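Local atomic coordinates of TcpB (Brucella melitensis, PDB entry 4LQC), a protein that carries a TIR domain, a compact alpha/beta fold in which helices flank a five-stranded parallel sheet. Residues Glu19-Asp24 and Lys125-Ile130; Val26-Asp31 and Glu129-Leu134; Gly63-Val66 and His70-Ser73. The protein carries 2 engineered substitutions. All coordinates share one frame; numbering follows the deposited sequence.

Contact 1. Residues Glu19-Asp24 and Lys125-Ile130; sequences EAFVQD and KSVEEI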
loop_
_atom_site.group_PDB
_atom_site.type_symbol
_atom_site.label_atom_id
_atom_site.label_comp_id
_atom_site.label_asym_id
_atom_site.label_seq_id
_atom_site.Cartn_x
_atom_site.Cartn_y
_atom_site.Cartn_z
ATOM N N GLU B 19 -10.723 6.811 -11.884
ATOM C CA GLU B 19 -10.022 7.715 -12.792
ATOM C C GLU B 19 -8.561 7.909 -12.397
ATOM O O GLU B 19 -7.838 8.687 -13.017
ATOM C CB GLU B 19 -10.787 9.037 -12.974
ATOM C CG GLU B 19 -11.841 8.941 -14.082
ATOM C CD GLU B 19 -13.060 9.821 -13.854
ATOM O OE1 GLU B 19 -13.029 10.687 -12.952
ATOM O OE2 GLU B 19 -14.062 9.636 -14.580
ATOM N N ALA B 20 -8.128 7.158 -11.388
ATOM C CA ALA B 20 -6.722 7.176 -10.995
ATOM C C ALA B 20 -6.018 5.898 -11.461
ATOM O O ALA B 20 -5.834 5.698 -12.664
ATOM C CB ALA B 20 -6.583 7.368 -9.499
ATOM N N PHE B 21 -5.637 5.035 -10.519
ATOM C CA PHE B 21 -4.911 3.804 -10.851
ATOM C C PHE B 21 -5.602 2.927 -11.895
ATOM O O PHE B 21 -4.933 2.398 -12.784
ATOM C CB PHE B 21 -4.585 2.960 -9.602
ATOM C CG PHE B 21 -3.975 1.608 -9.928
ATOM C CD1 PHE B 21 -2.685 1.521 -10.436
ATOM C CD2 PHE B 21 -4.704 0.435 -9.760
ATOM C CE1 PHE B 21 -2.123 0.286 -10.756
ATOM C CE2 PHE B 21 -4.146 -0.803 -10.078
ATOM C CZ PHE B 21 -2.851 -0.870 -10.581
ATOM N N VAL B 22 -6.920 2.757 -11.794
ATOM C CA VAL B 22 -7.619 1.895 -12.749
ATOM C C VAL B 22 -7.451 2.396 -14.195
ATOM O O VAL B 22 -7.149 1.616 -15.096
ATOM C CB VAL B 22 -9.119 1.709 -12.389
ATOM C CG1 VAL B 22 -9.804 0.771 -13.384
ATOM C CG2 VAL B 22 -9.264 1.191 -10.966
ATOM N N GLN B 23 -7.617 3.690 -14.429
ATOM C CA GLN B 23 -7.467 4.184 -15.800
ATOM C C GLN B 23 -6.033 4.017 -16.300
ATOM O O GLN B 23 -5.813 3.611 -17.448
ATOM C CB GLN B 23 -7.922 5.637 -15.939
ATOM C CG GLN B 23 -8.333 6.007 -17.366
ATOM C CD GLN B 23 -8.581 7.492 -17.544
ATOM O OE1 GLN B 23 -8.158 8.306 -16.720
ATOM N NE2 GLN B 23 -9.256 7.857 -18.633
ATOM N N ASP B 24 -5.065 4.340 -15.447
ATOM C CA ASP B 24 -3.664 4.028 -15.711
ATOM C C ASP B 24 -3.471 2.587 -16.190
ATOM O O ASP B 24 -2.865 2.352 -17.230
ATOM C CB ASP B 24 -2.837 4.187 -14.432
ATOM C CG ASP B 24 -2.755 5.621 -13.941
ATOM O OD1 ASP B 24 -1.982 5.853 -12.978
ATOM O OD2 ASP B 24 -3.456 6.496 -14.497
ATOM N N LYS B 125 5.600 -2.683 -7.651
ATOM C CA LYS B 125 5.790 -2.531 -9.087
ATOM C C LYS B 125 5.068 -1.312 -9.633
ATOM O O LYS B 125 4.125 -0.803 -9.021
ATOM C CB LYS B 125 5.311 -3.786 -9.823
ATOM C CG LYS B 125 6.142 -5.011 -9.540
ATOM C CD LYS B 125 5.701 -6.148 -10.403
ATOM C CE LYS B 125 6.607 -7.330 -10.213
ATOM N NZ LYS B 125 6.076 -8.474 -10.985
ATOM N N SER B 126 5.527 -0.847 -10.790
ATOM C CA SER B 126 4.914 0.285 -11.447
ATOM C C SER B 126 3.704 -0.221 -12.210
ATOM O O SER B 126 3.568 -1.429 -12.425
ATOM C CB SER B 126 5.904 0.923 -12.420
ATOM O OG SER B 126 6.106 0.077 -13.539
ATOM N N VAL B 127 2.826 0.692 -12.617
ATOM C CA VAL B 127 1.679 0.312 -13.426
ATOM C C VAL B 127 2.115 -0.400 -14.720
ATOM O O VAL B 127 1.525 -1.395 -15.101
ATOM C CB VAL B 127 0.737 1.520 -13.705
ATOM C CG1 VAL B 127 1.490 2.660 -14.360
ATOM C CG2 VAL B 127 -0.437 1.097 -14.566
ATOM N N GLU B 128 3.174 0.077 -15.372
ATOM C CA GLU B 128 3.703 -0.612 -16.547
ATOM C C GLU B 128 4.164 -2.043 -16.239
ATOM O O GLU B 128 3.857 -2.966 -16.997
ATOM C CB GLU B 128 4.852 0.174 -17.187
ATOM C CG GLU B 128 4.452 1.509 -17.815
ATOM C CD GLU B 128 4.115 2.589 -16.789
ATOM O OE1 GLU B 128 4.421 2.424 -15.578
ATOM O OE2 GLU B 128 3.533 3.614 -17.196
ATOM N N GLU B 129 4.911 -2.234 -15.151
ATOM C CA GLU B 129 5.409 -3.570 -14.807
ATOM C C GLU B 129 4.246 -4.525 -14.543
ATOM O O GLU B 129 4.297 -5.709 -14.902
ATOM C CB GLU B 129 6.354 -3.525 -13.602
ATOM C CG GLU B 129 7.695 -2.821 -13.870
ATOM C CD GLU B 129 8.647 -2.846 -12.663
ATOM O OE1 GLU B 129 9.775 -3.375 -12.794
ATOM O OE2 GLU B 129 8.291 -2.322 -11.584
ATOM N N ILE B 130 3.183 -4.005 -13.932
ATOM C CA ILE B 130 2.007 -4.812 -13.619
ATOM C C ILE B 130 1.248 -5.169 -14.893
ATOM O O ILE B 130 0.730 -6.290 -15.053
ATOM C CB ILE B 130 1.085 -4.070 -12.636
ATOM C CG1 ILE B 130 1.704 -4.094 -11.236
ATOM C CG2 ILE B 130 -0.304 -4.691 -12.617
ATOM C CD1 ILE B 130 0.896 -3.343 -10.205
#
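Helices 18-31 and 127-136 lie on one face of the TIR sheet, and here the N-terminal turn of the later helix meets the earlier one through Val-127, with Phe-21 and Asp-24 opposite. A single methyl does the touching. With CG1 in the cramped place between backbone N and carbonyl carbon (chi1 56°), Val-127 sends CG2 out anti to its N and onto helix 18-31. That methyl rests on the backbone of Asp-24, with CG2 3.8 Å from Asp-24 C, and also lies 3.9 Å from Asp-24 CB. Its approach to the Phe-21 ring is oblique, CG2 of Val-127 being 4.2 Å from CE1 of Phe-21. The first turn behind this methyl is fastened by a capping box. Glu-129 N donates to Ser-126 OG at 3.1 Å, nearly straight, and Ser-126 N returns a bond of 3.2 Å to Glu-129 OE2, which accepts on its anti lone pair. Asp-105 of the second subunit accepts a hydrogen bond from Val-127 N, so this helix start also belongs to the dimer contact. Inward, the Phe-21 ring stacks with His-100 and packs on Val-66 of strand 60-68, while Thr-122 lies against both Phe-21 and Ile-130.

Contact 2. Residues Val26-Asp31 and Glu129-Leu134; sequences VAALRD and EIAKEL
Leu-134 N bonds to Ile-130 O at 2.9 Å, a helical turn that carries the Leu-134 side chain to where it meets Leu-29 on the neighbouring helix. The two leucine side chains cross at about a right angle. CD2 of Leu-29 lies 4.0 Å from CB of Leu-134. CG of Leu-134 stands anti to its carbonyl carbon (chi1 -71°), the rotation from which its CD1 meets Leu-29 CD1 at 4.1 Å. CD2 of Leu-29 also reaches back over the helix backbone, pressing to 3.3 Å from Ala-131 O, a tight van der Waals touch of methyl on carbonyl. Beside it the two helices meet alanine to alanine, with Ala-28 CB 3.7 Å from Ala-131 CB. Such short side chains suit the close approach of the segment axes, 8.9 Å apart at a signed crossing angle of -49°. Leu-29 and Leu-134 both continue inward onto Phe-9 of strand 7-14; Leu-29 also packs on Ile-36 and Leu-134 on Leu-120. Apart from the touch of Leu-29 CD2 on Ala-131 O, the side chains meet through aliphatic carbons, and the pairing probably rests mainly on dispersion and on burial of apolar surface.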
loop_
_atom_site.group_PDB
_atom_site.type_symbol
_atom_site.label_atom_id
_atom_site.label_comp_id
_atom_site.label_asym_id
_atom_site.label_seq_id
_atom_site.Cartn_x
_atom_site.Cartn_y
_atom_site.Cartn_z
ATOM N N VAL B 26 -5.757 0.351 -17.169
ATOM C CA VAL B 26 -6.517 0.061 -18.384
ATOM C C VAL B 26 -5.761 0.539 -19.620
ATOM O O VAL B 26 -5.677 -0.186 -20.613
ATOM C CB VAL B 26 -7.943 0.667 -18.358
ATOM C CG1 VAL B 26 -8.619 0.468 -19.683
ATOM C CG2 VAL B 26 -8.759 0.021 -17.251
ATOM N N ALA B 27 -5.195 1.743 -19.551
ATOM C CA ALA B 27 -4.446 2.302 -20.684
ATOM C C ALA B 27 -3.171 1.519 -21.003
ATOM O O ALA B 27 -2.811 1.346 -22.168
ATOM C CB ALA B 27 -4.106 3.757 -20.430
ATOM N N ALA B 28 -2.484 1.062 -19.965
ATOM C CA ALA B 28 -1.234 0.331 -20.145
ATOM C C ALA B 28 -1.493 -1.054 -20.724
ATOM O O ALA B 28 -0.697 -1.573 -21.516
ATOM C CB ALA B 28 -0.507 0.206 -18.823
ATOM N N LEU B 29 -2.603 -1.656 -20.313
ATOM C CA LEU B 29 -2.917 -3.007 -20.737
ATOM C C LEU B 29 -3.427 -2.986 -22.172
ATOM O O LEU B 29 -3.095 -3.860 -22.960
ATOM C CB LEU B 29 -3.938 -3.652 -19.790
ATOM C CG LEU B 29 -3.459 -4.474 -18.579
ATOM C CD1 LEU B 29 -4.641 -5.059 -17.809
ATOM C CD2 LEU B 29 -2.524 -5.592 -19.007
ATOM N N ARG B 30 -4.223 -1.973 -22.507
ATOM C CA ARG B 30 -4.709 -1.772 -23.868
ATOM C C ARG B 30 -3.564 -1.441 -24.802
ATOM O O ARG B 30 -3.583 -1.789 -25.981
ATOM C CB ARG B 30 -5.754 -0.652 -23.903
ATOM C CG ARG B 30 -7.118 -1.119 -23.434
ATOM C CD ARG B 30 -8.218 -0.082 -23.570
ATOM N NE ARG B 30 -9.491 -0.619 -23.084
ATOM C CZ ARG B 30 -10.509 0.122 -22.655
ATOM N NH1 ARG B 30 -10.421 1.449 -22.653
ATOM N NH2 ARG B 30 -11.615 -0.470 -22.210
ATOM N N ASP B 31 -2.547 -0.781 -24.267
ATOM C CA ASP B 31 -1.405 -0.394 -25.080
ATOM C C ASP B 31 -0.565 -1.619 -25.466
ATOM O O ASP B 31 0.160 -1.601 -26.458
ATOM C CB ASP B 31 -0.569 0.643 -24.334
ATOM C CG ASP B 31 0.397 1.366 -25.237
ATOM O OD1 ASP B 31 0.029 1.695 -26.396
ATOM O OD2 ASP B 31 1.536 1.603 -24.780
ATOM N N GLU B 129 4.911 -2.234 -15.151
ATOM C CA GLU B 129 5.409 -3.570 -14.807
ATOM C C GLU B 129 4.246 -4.525 -14.543
ATOM O O GLU B 129 4.297 -5.709 -14.902
ATOM C CB GLU B 129 6.354 -3.525 -13.602
ATOM C CG GLU B 129 7.695 -2.821 -13.870
ATOM C CD GLU B 129 8.647 -2.846 -12.663
ATOM O OE1 GLU B 129 9.775 -3.375 -12.794
ATOM O OE2 GLU B 129 8.291 -2.322 -11.584
ATOM N N ILE B 130 3.183 -4.005 -13.932
ATOM C CA ILE B 130 2.007 -4.812 -13.619
ATOM C C ILE B 130 1.248 -5.169 -14.893
ATOM O O ILE B 130 0.730 -6.290 -15.053
ATOM C CB ILE B 130 1.085 -4.070 -12.636
ATOM C CG1 ILE B 130 1.704 -4.094 -11.236
ATOM C CG2 ILE B 130 -0.304 -4.691 -12.617
ATOM C CD1 ILE B 130 0.896 -3.343 -10.205
ATOM N N ALA B 131 1.199 -4.213 -15.810
ATOM C CA ALA B 131 0.578 -4.436 -17.106
ATOM C C ALA B 131 1.264 -5.601 -17.823
ATOM O O ALA B 131 0.594 -6.524 -18.296
ATOM C CB ALA B 131 0.641 -3.173 -17.930
ATOM N N LYS B 132 2.596 -5.564 -17.877
ATOM C CA LYS B 132 3.386 -6.604 -18.539
ATOM C C LYS B 132 3.093 -7.984 -17.960
ATOM O O LYS B 132 2.861 -8.948 -18.695
ATOM C CB LYS B 132 4.887 -6.303 -18.418
ATOM C CG LYS B 132 5.297 -5.022 -19.090
ATOM C CD LYS B 132 6.828 -4.848 -19.162
ATOM C CE LYS B 132 7.205 -3.592 -19.981
ATOM N NZ LYS B 132 8.558 -3.019 -19.642
ATOM N N GLU B 133 3.097 -8.067 -16.635
ATOM C CA GLU B 133 2.869 -9.321 -15.938
ATOM C C GLU B 133 1.485 -9.881 -16.200
ATOM O O GLU B 133 1.324 -11.083 -16.437
ATOM C CB GLU B 133 3.056 -9.116 -14.446
ATOM C CG GLU B 133 3.000 -10.387 -13.646
ATOM C CD GLU B 133 4.004 -10.373 -12.531
ATOM O OE1 GLU B 133 4.981 -9.605 -12.645
ATOM O OE2 GLU B 133 3.829 -11.119 -11.547
ATOM N N LEU B 134 0.478 -9.017 -16.137
ATOM C CA LEU B 134 -0.884 -9.440 -16.422
ATOM C C LEU B 134 -0.973 -9.875 -17.872
ATOM O O LEU B 134 -1.596 -10.893 -18.179
ATOM C CB LEU B 134 -1.863 -8.297 -16.152
ATOM C CG LEU B 134 -2.070 -7.947 -14.681
ATOM C CD1 LEU B 134 -2.770 -6.605 -14.539
ATOM C CD2 LEU B 134 -2.894 -9.047 -14.033
#

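Contact 3. Residues Gly63-Val66 and His70-Ser73; sequences GIVV and HFFS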
loop_
_atom_site.group_PDB
_atom_site.type_symbol
_atom_site.label_atom_id
_atom_site.label_comp_id
_atom_site.label_asym_id
_atom_site.label_seq_id
_atom_site.Cartn_x
_atom_site.Cartn_y
_atom_site.Cartn_z
ATOM N N GLY B 63 -10.190 -12.073 -14.123
ATOM C CA GLY B 63 -10.753 -10.980 -13.362
ATOM C C GLY B 63 -9.698 -10.287 -12.513
ATOM O O GLY B 63 -8.940 -10.925 -11.770
ATOM N N ILE B 64 -9.635 -8.967 -12.654
ATOM C CA ILE B 64 -8.788 -8.141 -11.816
ATOM C C ILE B 64 -9.685 -7.441 -10.812
ATOM O O ILE B 64 -10.713 -6.866 -11.169
ATOM C CB ILE B 64 -8.038 -7.075 -12.642
ATOM C CG1 ILE B 64 -7.177 -7.732 -13.730
ATOM C CG2 ILE B 64 -7.152 -6.232 -11.744
ATOM C CD1 ILE B 64 -6.518 -6.731 -14.666
ATOM N N VAL B 65 -9.311 -7.508 -9.549
ATOM C CA VAL B 65 -10.020 -6.775 -8.516
ATOM C C VAL B 65 -9.015 -5.852 -7.839
ATOM O O VAL B 65 -8.026 -6.305 -7.254
ATOM C CB VAL B 65 -10.590 -7.714 -7.465
ATOM C CG1 VAL B 65 -11.522 -6.954 -6.549
ATOM C CG2 VAL B 65 -11.323 -8.868 -8.126
ATOM N N VAL B 66 -9.259 -4.554 -7.940
ATOM C CA VAL B 66 -8.400 -3.572 -7.315
ATOM C C VAL B 66 -8.732 -3.453 -5.828
ATOM O O VAL B 66 -9.700 -2.786 -5.452
ATOM C CB VAL B 66 -8.574 -2.224 -8.010
ATOM C CG1 VAL B 66 -7.563 -1.204 -7.480
ATOM C CG2 VAL B 66 -8.409 -2.416 -9.492
ATOM N N HIS B 70 -10.936 2.132 -0.712
ATOM C CA HIS B 70 -12.281 2.430 -1.217
ATOM C C HIS B 70 -13.020 1.172 -1.624
ATOM O O HIS B 70 -14.254 1.139 -1.639
ATOM C CB HIS B 70 -12.189 3.397 -2.387
ATOM C CG HIS B 70 -11.317 4.570 -2.098
ATOM N ND1 HIS B 70 -11.718 5.609 -1.282
ATOM C CD2 HIS B 70 -10.049 4.855 -2.476
ATOM C CE1 HIS B 70 -10.739 6.488 -1.183
ATOM N NE2 HIS B 70 -9.715 6.053 -1.899
ATOM N N PHE B 71 -12.270 0.128 -1.951
ATOM C CA PHE B 71 -12.897 -1.144 -2.237
ATOM C C PHE B 71 -13.512 -1.697 -0.954
ATOM O O PHE B 71 -14.719 -1.922 -0.875
ATOM C CB PHE B 71 -11.902 -2.136 -2.827
ATOM C CG PHE B 71 -12.514 -3.479 -3.138
ATOM C CD1 PHE B 71 -13.241 -3.661 -4.301
ATOM C CD2 PHE B 71 -12.373 -4.552 -2.261
ATOM C CE1 PHE B 71 -13.828 -4.889 -4.590
ATOM C CE2 PHE B 71 -12.937 -5.767 -2.558
ATOM C CZ PHE B 71 -13.672 -5.936 -3.734
ATOM N N PHE B 72 -12.688 -1.897 0.064
ATOM C CA PHE B 72 -13.182 -2.508 1.298
ATOM C C PHE B 72 -14.213 -1.631 2.008
ATOM O O PHE B 72 -15.084 -2.150 2.704
ATOM C CB PHE B 72 -12.041 -2.822 2.250
ATOM C CG PHE B 72 -11.105 -3.879 1.751
ATOM C CD1 PHE B 72 -11.541 -5.174 1.556
ATOM C CD2 PHE B 72 -9.768 -3.582 1.516
ATOM C CE1 PHE B 72 -10.672 -6.156 1.106
ATOM C CE2 PHE B 72 -8.891 -4.558 1.075
ATOM C CZ PHE B 72 -9.346 -5.845 0.863
ATOM N N SER B 73 -14.131 -0.314 1.817
ATOM C CA SER B 73 -15.057 0.607 2.484
ATOM C C SER B 73 -16.505 0.367 2.064
ATOM O O SER B 73 -17.426 0.774 2.769
ATOM C CB SER B 73 -14.687 2.062 2.218
ATOM O OG SER B 73 -15.102 2.454 0.923
#
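Phe-71, Val-65 and Val-66 bring strand 60-68 against helix 69-72, which follows directly; three residues separate the two segments. The phenylalanine contributes most. Its CG stands anti to the backbone N (chi1 180°), which swings the ring back from helix 69-72 toward the strand. There Val-65 meets it with one methyl: CG1, itself anti to its own N at chi1 -170°, sits 3.7 Å from Phe-71 CE1 and equally near CZ, touching the far end of the ring at a slant. The root of the same side chain is met by the strand backbone, since Val-66 O lies 3.5 Å from Phe-71 CB and 3.7 Å from Phe-71 CG. Val-66 therefore joins in through its carbonyl, while its side chain goes elsewhere. On the helix, Phe-71 N is held by Ser-68 OG, and Phe-71 CD2 lies 3.9 Å above the plane of the Phe-72 ring, offset toward its rim. Ser-73 OG donates to His-70 O at 3.0 Å, from above the carbonyl plane and 43° out of it, linking two residues three positions apart. Strand 60-68 runs between strands 7-14 and 95-100, with backbone bonds from Ile-64 to one and from Gly-63 and Val-65 to Leu-96 of the other. Val-65 faces Phe-71 and Ile-95 on one side of the sheet, where Trp-76 meets the Phe-71 ring and Phe-110 stacks on Phe-72; Ile-64 and Val-66 look the other way, onto helix 18-31.

Contacts 1 and 2 are successive stations along one helix pair, 18-31 with 127-136: their centres lie about 7 Å apart and they share Glu-129 and Ile-130. Contact 3 is nested within the long stretch of chain that each of them closes, its centre about 14 Å from that of contact 1 and 17 Å from that of contact 2. Strand 63-66 joins all three. Under contact 1, Val-66 CG2 packs 4.0 Å from Val-22 CG2; under contact 2, Ile-64 CD1 lies 3.8 Å from Leu-134 CD1. Contacts 1 and 2 lie on the face of the sheet opposite to Phe-71 of contact 3.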